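Local atomic coordinates of DUF3201 domain-containing protein (Pyrococcus furiosus, PDB entry 1YB3), a protein that is of unknown function but belongs to the DUF3201 family of conserved proteins and comes from a hyperthermophilic archaeon. Residues R20-L32 / P66-P80. Residues are numbered along the deposited sequence; the frame is centred on the assembly and turned at random.
Sequences RIWGDIFELREEL and PAFAVKPGGEVGATP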
ATOM      1  N   ARG A  20      -2.766  19.206  -4.076  1.00 22.82           N
ATOM      2  CA  ARG A  20      -2.974  18.417  -2.845  1.00 24.55           C
ATOM      3  C   ARG A  20      -2.246  17.078  -2.894  1.00 22.75           C
ATOM      4  O   ARG A  20      -1.558  16.718  -1.936  1.00 22.78           O
ATOM      5  CB  ARG A  20      -4.475  18.217  -2.571  1.00 26.76           C
ATOM      6  CG  ARG A  20      -4.784  17.355  -1.336  1.00 28.93           C
ATOM      7  CD  ARG A  20      -6.267  17.383  -0.939  1.00 33.89           C
ATOM      8  NE  ARG A  20      -7.129  16.650  -1.867  1.00 40.70           N
ATOM      9  CZ  ARG A  20      -8.348  16.187  -1.572  1.00 43.04           C
ATOM     10  NH1 ARG A  20      -8.856  16.350  -0.353  1.00 44.62           N
ATOM     11  NH2 ARG A  20      -9.059  15.545  -2.494  1.00 42.97           N
ATOM     12  N   ILE A  21      -2.383  16.346  -3.999  1.00 21.59           N
ATOM     13  CA  ILE A  21      -1.710  15.041  -4.172  1.00 22.37           C
ATOM     14  C   ILE A  21      -0.188  15.184  -4.008  1.00 23.51           C
ATOM     15  O   ILE A  21       0.440  14.497  -3.175  1.00 22.17           O
ATOM     16  CB  ILE A  21      -2.066  14.389  -5.554  1.00 23.08           C
ATOM     17  CG1 ILE A  21      -3.536  13.964  -5.610  1.00 23.80           C
ATOM     18  CG2 ILE A  21      -1.112  13.218  -5.912  1.00 22.42           C
ATOM     19  CD1 ILE A  21      -4.021  13.659  -7.033  1.00 26.90           C
ATOM     20  N   TRP A  22       0.414  16.092  -4.781  1.00 24.06           N
ATOM     21  CA  TRP A  22       1.857  16.245  -4.720  1.00 23.30           C
ATOM     22  C   TRP A  22       2.342  16.925  -3.433  1.00 23.87           C
ATOM     23  O   TRP A  22       3.295  16.444  -2.811  1.00 23.00           O
ATOM     24  CB  TRP A  22       2.417  16.904  -6.003  1.00 23.24           C
ATOM     25  CG  TRP A  22       2.717  15.888  -7.068  1.00 25.41           C
ATOM     26  CD1 TRP A  22       3.922  15.283  -7.302  1.00 25.85           C
ATOM     27  CD2 TRP A  22       1.807  15.343  -8.032  1.00 25.10           C
ATOM     28  NE1 TRP A  22       3.814  14.402  -8.335  1.00 26.07           N
ATOM     29  CE2 TRP A  22       2.532  14.415  -8.808  1.00 26.18           C
ATOM     30  CE3 TRP A  22       0.454  15.546  -8.314  1.00 28.39           C
ATOM     31  CZ2 TRP A  22       1.950  13.692  -9.863  1.00 27.35           C
ATOM     32  CZ3 TRP A  22      -0.130  14.824  -9.360  1.00 27.30           C
ATOM     33  CH2 TRP A  22       0.623  13.908 -10.121  1.00 26.34           C
ATOM     34  N   GLY A  23       1.662  17.996  -3.002  1.00 21.63           N
ATOM     35  CA  GLY A  23       2.023  18.723  -1.773  1.00 23.63           C
ATOM     36  C   GLY A  23       1.958  17.820  -0.547  1.00 21.46           C
ATOM     37  O   GLY A  23       2.863  17.834   0.290  1.00 23.29           O
ATOM     38  N   ASP A  24       0.911  17.007  -0.474  1.00 19.77           N
ATOM     39  CA  ASP A  24       0.740  16.087   0.653  1.00 21.24           C
ATOM     40  C   ASP A  24       1.861  15.043   0.736  1.00 20.55           C
ATOM     41  O   ASP A  24       2.266  14.674   1.852  1.00 18.85           O
ATOM     42  CB  ASP A  24      -0.621  15.379   0.602  1.00 22.50           C
ATOM     43  CG  ASP A  24      -1.782  16.267   1.062  1.00 21.91           C
ATOM     44  OD1 ASP A  24      -1.585  17.484   1.299  1.00 24.64           O
ATOM     45  OD2 ASP A  24      -2.905  15.728   1.184  1.00 25.09           O
ATOM     46  N   ILE A  25       2.321  14.523  -0.404  1.00 19.48           N
ATOM     47  CA  ILE A  25       3.397  13.519  -0.374  1.00 20.39           C
ATOM     48  C   ILE A  25       4.773  14.124  -0.079  1.00 23.77           C
ATOM     49  O   ILE A  25       5.588  13.529   0.654  1.00 22.15           O
ATOM     50  CB  ILE A  25       3.408  12.594  -1.620  1.00 18.47           C
ATOM     51  CG1 ILE A  25       2.194  11.668  -1.584  1.00 21.65           C
ATOM     52  CG2 ILE A  25       4.678  11.735  -1.692  1.00 20.86           C
ATOM     53  CD1 ILE A  25       2.169  10.710  -0.374  1.00 20.77           C
ATOM     54  N   PHE A  26       5.042  15.315  -0.611  1.00 22.22           N
ATOM     55  CA  PHE A  26       6.294  15.971  -0.246  1.00 25.54           C
ATOM     56  C   PHE A  26       6.320  16.200   1.277  1.00 24.86           C
ATOM     57  O   PHE A  26       7.341  15.948   1.935  1.00 25.10           O
ATOM     58  CB  PHE A  26       6.504  17.269  -1.042  1.00 28.74           C
ATOM     59  CG  PHE A  26       6.802  17.038  -2.503  1.00 31.08           C
ATOM     60  CD1 PHE A  26       7.892  16.255  -2.895  1.00 32.22           C
ATOM     61  CD2 PHE A  26       6.002  17.616  -3.495  1.00 34.30           C
ATOM     62  CE1 PHE A  26       8.168  16.036  -4.252  1.00 33.47           C
ATOM     63  CE2 PHE A  26       6.273  17.404  -4.864  1.00 33.47           C
ATOM     64  CZ  PHE A  26       7.349  16.612  -5.237  1.00 34.18           C
ATOM     65  N   GLU A  27       5.178  16.603   1.831  1.00 24.21           N
ATOM     66  CA  GLU A  27       5.041  16.860   3.272  1.00 27.13           C
ATOM     67  C   GLU A  27       5.190  15.564   4.073  1.00 24.86           C
ATOM     68  O   GLU A  27       5.939  15.509   5.070  1.00 25.36           O
ATOM     69  CB  GLU A  27       3.691  17.516   3.575  1.00 29.20           C
ATOM     70  CG  GLU A  27       3.413  17.747   5.069  1.00 33.94           C
ATOM     71  CD  GLU A  27       2.046  18.380   5.322  1.00 37.99           C
ATOM     72  OE1 GLU A  27       2.012  19.577   5.711  1.00 42.67           O
ATOM     73  OE2 GLU A  27       1.011  17.690   5.121  1.00 39.48           O
ATOM     74  N   LEU A  28       4.483  14.524   3.634  1.00 20.49           N
ATOM     75  CA  LEU A  28       4.478  13.245   4.354  1.00 19.49           C
ATOM     76  C   LEU A  28       5.851  12.587   4.333  1.00 17.36           C
ATOM     77  O   LEU A  28       6.243  11.938   5.335  1.00 19.41           O
ATOM     78  CB  LEU A  28       3.425  12.298   3.780  1.00 20.37           C
ATOM     79  CG  LEU A  28       3.250  10.942   4.456  1.00 21.90           C
ATOM     80  CD1 LEU A  28       2.863  11.136   5.951  1.00 22.81           C
ATOM     81  CD2 LEU A  28       2.212  10.137   3.695  1.00 21.90           C
ATOM     82  N   ARG A  29       6.581  12.729   3.220  1.00 18.47           N
ATOM     83  CA  ARG A  29       7.935  12.187   3.112  1.00 18.39           C
ATOM     84  C   ARG A  29       8.827  12.765   4.202  1.00 20.69           C
ATOM     85  O   ARG A  29       9.537  12.014   4.901  1.00 19.84           O
ATOM     86  CB  ARG A  29       8.538  12.401   1.704  1.00 21.12           C
ATOM     87  CG  ARG A  29       9.852  11.645   1.458  1.00 21.32           C
ATOM     88  CD  ARG A  29      11.080  12.453   1.883  1.00 20.33           C
ATOM     89  NE  ARG A  29      12.294  11.631   1.865  1.00 22.50           N
ATOM     90  CZ  ARG A  29      13.504  12.052   2.219  1.00 25.20           C
ATOM     91  NH1 ARG A  29      13.706  13.321   2.580  1.00 22.90           N
ATOM     92  NH2 ARG A  29      14.533  11.205   2.177  1.00 25.53           N
ATOM     93  N   GLU A  30       8.792  14.084   4.377  1.00 21.71           N
ATOM     94  CA  GLU A  30       9.651  14.694   5.404  1.00 23.46           C
ATOM     95  C   GLU A  30       9.223  14.262   6.812  1.00 23.87           C
ATOM     96  O   GLU A  30      10.079  14.002   7.694  1.00 24.74           O
ATOM     97  CB  GLU A  30       9.681  16.217   5.248  0.65 25.63           C
ATOM     98  CG  GLU A  30      10.314  16.694   3.917  0.65 27.43           C
ATOM     99  CD  GLU A  30      11.697  16.093   3.648  0.65 26.95           C
ATOM    100  OE1 GLU A  30      12.536  16.062   4.580  0.65 31.98           O
ATOM    101  OE2 GLU A  30      11.952  15.664   2.504  0.65 24.39           O
ATOM    102  N   GLU A  31       7.918  14.128   7.010  1.00 20.62           N
ATOM    103  CA  GLU A  31       7.373  13.715   8.305  1.00 23.10           C
ATOM    104  C   GLU A  31       7.790  12.286   8.648  1.00 22.81           C
ATOM    105  O   GLU A  31       8.276  12.023   9.759  1.00 22.56           O
ATOM    106  CB  GLU A  31       5.849  13.860   8.348  1.00 26.36           C
ATOM    107  CG  GLU A  31       5.394  15.327   8.399  1.00 30.63           C
ATOM    108  CD  GLU A  31       3.926  15.525   8.088  1.00 35.06           C
ATOM    109  OE1 GLU A  31       3.246  14.558   7.676  1.00 36.13           O
ATOM    110  OE2 GLU A  31       3.452  16.673   8.247  1.00 38.89           O
ATOM    111  N   LEU A  32       7.628  11.365   7.700  1.00 19.60           N
ATOM    112  CA  LEU A  32       8.000   9.965   7.987  1.00 18.46           C
ATOM    113  C   LEU A  32       9.520   9.763   8.052  1.00 18.76           C
ATOM    114  O   LEU A  32      10.001   8.855   8.753  1.00 21.50           O
ATOM    115  CB  LEU A  32       7.335   8.981   7.002  1.00 16.39           C
ATOM    116  CG  LEU A  32       5.796   8.915   6.992  1.00 17.16           C
ATOM    117  CD1 LEU A  32       5.352   7.826   6.056  1.00 17.94           C
ATOM    118  CD2 LEU A  32       5.187   8.641   8.403  1.00 19.12           C
ATOM    119  N   PRO A  66       3.051  10.483  -7.210  1.00 18.84           N
ATOM    120  CA  PRO A  66       4.234  10.519  -6.319  1.00 19.69           C
ATOM    121  C   PRO A  66       4.298   9.332  -5.344  1.00 21.58           C
ATOM    122  O   PRO A  66       3.269   8.874  -4.855  1.00 19.88           O
ATOM    123  CB  PRO A  66       4.074  11.847  -5.574  1.00 20.91           C
ATOM    124  CG  PRO A  66       2.550  12.027  -5.469  1.00 18.85           C
ATOM    125  CD  PRO A  66       1.973  11.384  -6.743  1.00 18.99           C
ATOM    126  N   ALA A  67       5.507   8.828  -5.097  1.00 18.07           N
ATOM    127  CA  ALA A  67       5.691   7.769  -4.092  1.00 17.40           C
ATOM    128  C   ALA A  67       7.118   7.819  -3.591  1.00 18.56           C
ATOM    129  O   ALA A  67       8.016   8.254  -4.306  1.00 19.12           O
ATOM    130  CB  ALA A  67       5.355   6.382  -4.675  1.00 19.18           C
ATOM    131  N   PHE A  68       7.340   7.345  -2.366  1.00 16.61           N
ATOM    132  CA  PHE A  68       8.710   7.250  -1.832  1.00 16.12           C
ATOM    133  C   PHE A  68       8.900   5.909  -1.139  1.00 17.97           C
ATOM    134  O   PHE A  68       7.980   5.422  -0.480  1.00 16.70           O
ATOM    135  CB  PHE A  68       9.072   8.424  -0.900  1.00 17.41           C
ATOM    136  CG  PHE A  68       8.160   8.597   0.289  1.00 16.71           C
ATOM    137  CD1 PHE A  68       8.480   8.001   1.531  1.00 17.23           C
ATOM    138  CD2 PHE A  68       6.986   9.361   0.194  1.00 18.05           C
ATOM    139  CE1 PHE A  68       7.649   8.185   2.643  1.00 17.05           C
ATOM    140  CE2 PHE A  68       6.163   9.544   1.292  1.00 16.24           C
ATOM    141  CZ  PHE A  68       6.491   8.929   2.532  1.00 15.27           C
ATOM    142  N   ALA A  69      10.082   5.315  -1.326  1.00 15.63           N
ATOM    143  CA  ALA A  69      10.437   4.032  -0.699  1.00 16.73           C
ATOM    144  C   ALA A  69      10.674   4.165   0.804  1.00 15.45           C
ATOM    145  O   ALA A  69      11.225   5.180   1.288  1.00 16.34           O
ATOM    146  CB  ALA A  69      11.719   3.494  -1.354  1.00 19.26           C
ATOM    147  N   VAL A  70      10.253   3.126   1.523  1.00 15.17           N
ATOM    148  CA  VAL A  70      10.578   2.921   2.938  1.00 15.87           C
ATOM    149  C   VAL A  70      11.142   1.501   3.015  1.00 16.16           C
ATOM    150  O   VAL A  70      10.426   0.543   2.829  1.00 17.50           O
ATOM    151  CB  VAL A  70       9.344   3.042   3.858  1.00 14.75           C
ATOM    152  CG1 VAL A  70       9.759   2.861   5.347  1.00 17.46           C
ATOM    153  CG2 VAL A  70       8.596   4.379   3.660  1.00 16.71           C
ATOM    154  N   LYS A  71      12.445   1.385   3.236  1.00 18.57           N
ATOM    155  CA  LYS A  71      13.104   0.073   3.211  1.00 16.94           C
ATOM    156  C   LYS A  71      12.880  -0.640   4.544  1.00 15.36           C
ATOM    157  O   LYS A  71      12.837   0.008   5.580  1.00 17.48           O
ATOM    158  CB  LYS A  71      14.586   0.239   2.948  1.00 21.06           C
ATOM    159  CG  LYS A  71      14.891   0.990   1.652  1.00 25.36           C
ATOM    160  CD  LYS A  71      16.362   0.862   1.311  1.00 28.44           C
ATOM    161  CE  LYS A  71      16.639   1.468  -0.044  1.00 33.74           C
ATOM    162  NZ  LYS A  71      17.994   1.048  -0.512  1.00 35.95           N
ATOM    163  N   PRO A  72      12.729  -1.976   4.525  1.00 17.22           N
ATOM    164  CA  PRO A  72      12.775  -2.864   3.377  1.00 18.89           C
ATOM    165  C   PRO A  72      11.389  -3.119   2.783  1.00 17.49           C
ATOM    166  O   PRO A  72      10.436  -3.456   3.506  1.00 18.88           O
ATOM    167  CB  PRO A  72      13.351  -4.156   3.977  1.00 19.71           C
ATOM    168  CG  PRO A  72      12.793  -4.179   5.386  1.00 19.35           C
ATOM    169  CD  PRO A  72      12.531  -2.733   5.782  1.00 18.94           C
ATOM    170  N   GLY A  73      11.279  -2.947   1.464  1.00 18.17           N
ATOM    171  CA  GLY A  73      10.111  -3.453   0.735  1.00 17.65           C
ATOM    172  C   GLY A  73       8.865  -2.595   0.797  1.00 16.00           C
ATOM    173  O   GLY A  73       7.784  -3.013   0.344  1.00 19.35           O
ATOM    174  N   GLY A  74       9.017  -1.369   1.300  1.00 18.17           N
ATOM    175  CA  GLY A  74       7.875  -0.467   1.460  1.00 15.91           C
ATOM    176  C   GLY A  74       7.837   0.699   0.469  1.00 17.33           C
ATOM    177  O   GLY A  74       8.886   1.109  -0.054  1.00 17.88           O
ATOM    178  N   GLU A  75       6.620   1.201   0.231  1.00 17.79           N
ATOM    179  CA  GLU A  75       6.353   2.409  -0.575  1.00 15.50           C
ATOM    180  C   GLU A  75       5.187   3.155   0.046  1.00 14.73           C
ATOM    181  O   GLU A  75       4.203   2.543   0.460  1.00 16.25           O
ATOM    182  CB  GLU A  75       6.021   2.050  -2.038  0.65 19.53           C
ATOM    183  CG  GLU A  75       7.171   1.396  -2.828  0.65 24.43           C
ATOM    184  CD  GLU A  75       8.223   2.386  -3.341  0.65 24.50           C
ATOM    185  OE1 GLU A  75       8.002   3.613  -3.276  0.65 26.71           O
ATOM    186  OE2 GLU A  75       9.283   1.923  -3.818  0.65 28.15           O
ATOM    187  N   VAL A  76       5.297   4.482   0.113  1.00 13.07           N
ATOM    188  CA  VAL A  76       4.174   5.318   0.531  1.00 12.57           C
ATOM    189  C   VAL A  76       3.939   6.314  -0.601  1.00 14.46           C
ATOM    190  O   VAL A  76       4.889   6.877  -1.140  1.00 15.90           O
ATOM    191  CB  VAL A  76       4.537   6.090   1.780  1.00 14.45           C
ATOM    192  CG1 VAL A  76       3.432   7.061   2.174  1.00 16.16           C
ATOM    193  CG2 VAL A  76       4.838   5.090   2.905  1.00 13.67           C
ATOM    194  N   GLY A  77       2.683   6.550  -0.939  1.00 14.58           N
ATOM    195  CA  GLY A  77       2.408   7.489  -2.064  1.00 16.54           C
ATOM    196  C   GLY A  77       0.995   8.028  -2.068  1.00 17.61           C
ATOM    197  O   GLY A  77       0.239   7.847  -1.103  1.00 15.07           O
ATOM    198  N   ALA A  78       0.635   8.722  -3.146  1.00 16.49           N
ATOM    199  CA  ALA A  78      -0.737   9.213  -3.276  1.00 16.41           C
ATOM    200  C   ALA A  78      -1.126   9.099  -4.724  1.00 17.29           C
ATOM    201  O   ALA A  78      -0.266   9.209  -5.624  1.00 18.80           O
ATOM    202  CB  ALA A  78      -0.855  10.658  -2.813  1.00 17.21           C
ATOM    203  N   THR A  79      -2.408   8.837  -4.935  1.00 17.28           N
ATOM    204  CA  THR A  79      -3.021   8.852  -6.273  1.00 17.88           C
ATOM    205  C   THR A  79      -4.241   9.772  -6.132  1.00 18.05           C
ATOM    206  O   THR A  79      -4.520  10.288  -5.054  1.00 17.18           O
ATOM    207  CB  THR A  79      -3.544   7.460  -6.651  1.00 18.62           C
ATOM    208  OG1 THR A  79      -4.635   7.147  -5.791  1.00 19.40           O
ATOM    209  CG2 THR A  79      -2.436   6.356  -6.536  1.00 17.70           C
ATOM    210  N   PRO A  80      -4.997   9.992  -7.224  1.00 19.28           N
ATOM    211  CA  PRO A  80      -6.209  10.809  -7.050  1.00 19.89           C
ATOM    212  C   PRO A  80      -7.212  10.272  -6.007  1.00 19.75           C
ATOM    213  O   PRO A  80      -8.110  11.006  -5.570  1.00 21.20           O
ATOM    214  CB  PRO A  80      -6.822  10.816  -8.456  1.00 20.08           C
ATOM    215  CG  PRO A  80      -5.629  10.638  -9.378  1.00 18.62           C
ATOM    216  CD  PRO A  80      -4.784   9.618  -8.639  1.00 20.36           C
TER
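Ile25 and Phe68 meet where helix 20-32 packs on a beta-hairpin, strands 66-71 and 74-79 of the antiparallel sheet; the helix axis runs 16° from the first strand. Apolar packing fills the middle. Branched Ile25 serves several neighbours at once: CG2 meets the edge of the Phe68 ring, while CD1 rests on Gly77 C, 3.4 Å away; glycine suits this site because a CB would point away from the helix and run into Pro66 O. Leu28 CD2 touches Val76 CG1 at 3.6 Å, and Val76 is also met by Ile162 of helix 155-171. Leu32 CD1 meets the Phe68 edge, 3.9 Å from CZ.

Two CH-pi contacts add to this packing. Compact, rigid Pro66 packs over one face of the Trp22 indole, its CG 3.9 Å from the centroid of the five-membered ring; Trp22 NE1 hydrogen-bonds Glu46 OE1. Arg29 lays its CG over one face of Phe68, 3.8 Å from the ring centroid; the chain bends at chi2 (-88°), NE bonds Glu42 O, and NH2 and NH1 form salt bridges with Glu43 and Glu30. Val76 CB backs the opposite face. An alanine in place of Phe68 would probably open a gap between Arg29 and Val76 and deprive Leu32 CD1 of its ring edge.

Small Ala78 admits the helix closely: its CB lies just 3.4 Å from Ile25 CG1, closer than two carbons normally sit.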